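Local atomic coordinates of chintase (PDB entry 5YUQ), a protein that probably hydrolyses the beta-1,4 glycosidic bonds of chitin, as a fungal glycoside hydrolase of family 18 with a tunnel-shaped active site. Residues L77-S80 and S81-D84. Numbering follows the deposited sequence. Where two conformers were deposited one is given.
Sequences LKSS and SSFD
Leu-77 meets Phe-83, and Ser-79 meets Ser-82, in a local helix-start contact: the chain leaves the short helix 73-78, turns at Ser-79 and enters the long helix 80-97 on the outside of the family 18 TIM barrel. Ser-79 is the N-cap. Its carbonyl O takes the N-H of Phe-83 (N to O 2.9 Å, N-H...O angle 150°), and Ser-80 O takes Asp-84 N at 3.0 Å, the two i to i+4 bonds that close the first turn of helix 80-97. Ser-79 OG reaches the backbone N-H of Ser-81 through a water, which it bonds at 3.2 Å and which accepts that N-H at 3.0 Å. A second water joins Ser-80 OG to Asp-84 OD1, donating to the carboxylate at 2.8 Å. Ser-82 turns its hydroxyl, chi1 62°, back over the bend, where OG lies 3.2 Å from Ser-79 CB and is hydrogen-bonded to Leu-76 O of the preceding helix. On the buried side, Leu-77 CD2 touches Phe-83 CD2 at 3.6 Å, meeting the ring obliquely. With CG anti to its own backbone N (chi1 178°), the ring lies alongside Leu-77 and offers it CD2; both side chains also pack on helix 124-139, at Leu-131 and Ala-134 respectively. The chemistry is thus split: an apolar pair faces the neighbouring helix, while serines and water serve the helix start, and the carboxylate of Asp-84, one turn in, is probably favoured by the N-terminal end of the helix dipole.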
loop_
_atom_site.group_PDB
_atom_site.type_symbol
_atom_site.label_atom_id
_atom_site.label_comp_id
_atom_site.label_asym_id
_atom_site.label_seq_id
_atom_site.Cartn_x
_atom_site.Cartn_y
_atom_site.Cartn_z
ATOM N N LEU A 77 -5.325 -17.306 -13.034
ATOM C CA LEU A 77 -6.678 -16.897 -13.423
ATOM C C LEU A 77 -7.011 -17.090 -14.902
ATOM O O LEU A 77 -8.183 -17.081 -15.264
ATOM C CB LEU A 77 -6.948 -15.443 -13.024
ATOM C CG LEU A 77 -6.753 -15.126 -11.541
ATOM C CD1 LEU A 77 -7.163 -13.690 -11.251
ATOM C CD2 LEU A 77 -7.551 -16.096 -10.693
ATOM N N LYS A 78 -5.992 -17.282 -15.738
ATOM C CA LYS A 78 -6.204 -17.382 -17.191
ATOM C C LYS A 78 -6.495 -18.809 -17.643
ATOM O O LYS A 78 -6.862 -19.038 -18.794
ATOM C CB LYS A 78 -5.010 -16.802 -17.965
ATOM C CG LYS A 78 -3.796 -17.723 -18.074
ATOM C CD LYS A 78 -2.678 -17.043 -18.851
ATOM C CE LYS A 78 -1.493 -17.970 -19.052
ATOM N NZ LYS A 78 -0.410 -17.294 -19.821
ATOM N N SER A 79 -6.335 -19.765 -16.734
ATOM C CA SER A 79 -6.700 -21.152 -17.002
ATOM C C SER A 79 -7.894 -21.509 -16.137
ATOM O O SER A 79 -7.889 -21.242 -14.941
ATOM C CB SER A 79 -5.524 -22.073 -16.684
ATOM O OG SER A 79 -5.965 -23.406 -16.515
ATOM N N SER A 80 -8.909 -22.115 -16.747
ATOM C CA SER A 80 -10.147 -22.440 -16.046
ATOM C C SER A 80 -9.923 -23.362 -14.848
ATOM O O SER A 80 -10.486 -23.149 -13.776
ATOM C CB SER A 80 -11.145 -23.076 -17.016
ATOM O OG SER A 80 -12.429 -23.171 -16.433
ATOM N N SER A 81 -9.093 -24.381 -15.034
ATOM C CA SER A 81 -8.869 -25.371 -13.985
ATOM C C SER A 81 -8.065 -24.804 -12.819
ATOM O O SER A 81 -8.382 -25.075 -11.667
ATOM C CB SER A 81 -8.200 -26.629 -14.537
ATOM O OG SER A 81 -6.899 -26.347 -15.014
ATOM N N SER A 82 -7.033 -24.021 -13.117
ATOM C CA SER A 82 -6.266 -23.391 -12.048
ATOM C C SER A 82 -7.084 -22.296 -11.359
ATOM O O SER A 82 -6.945 -22.080 -10.159
ATOM C CB SER A 82 -4.921 -22.860 -12.546
ATOM O OG SER A 82 -5.096 -21.860 -13.524
ATOM N N PHE A 83 -7.952 -21.628 -12.112
ATOM C CA PHE A 83 -8.841 -20.615 -11.550
ATOM C C PHE A 83 -9.745 -21.253 -10.502
ATOM O O PHE A 83 -9.854 -20.757 -9.375
ATOM C CB PHE A 83 -9.680 -19.988 -12.678
ATOM C CG PHE A 83 -10.671 -18.945 -12.219
ATOM C CD1 PHE A 83 -11.885 -19.318 -11.651
ATOM C CD2 PHE A 83 -10.409 -17.595 -12.398
ATOM C CE1 PHE A 83 -12.803 -18.362 -11.228
ATOM C CE2 PHE A 83 -11.328 -16.633 -11.984
ATOM C CZ PHE A 83 -12.521 -17.020 -11.400
ATOM N N ASP A 84 -10.405 -22.344 -10.880
ATOM C CA ASP A 84 -11.337 -23.014 -9.980
ATOM C C ASP A 84 -10.619 -23.534 -8.742
ATOM O O ASP A 84 -11.144 -23.453 -7.638
ATOM C CB ASP A 84 -12.057 -24.167 -10.693
ATOM C CG ASP A 84 -13.060 -23.689 -11.718
ATOM O OD1 ASP A 84 -13.426 -22.493 -11.701
ATOM O OD2 ASP A 84 -13.497 -24.518 -12.539
HETATM O O HOH W 1 -8.215 -25.372 -17.729
HETATM O O HOH W 2 -13.525 -21.353 -14.251
#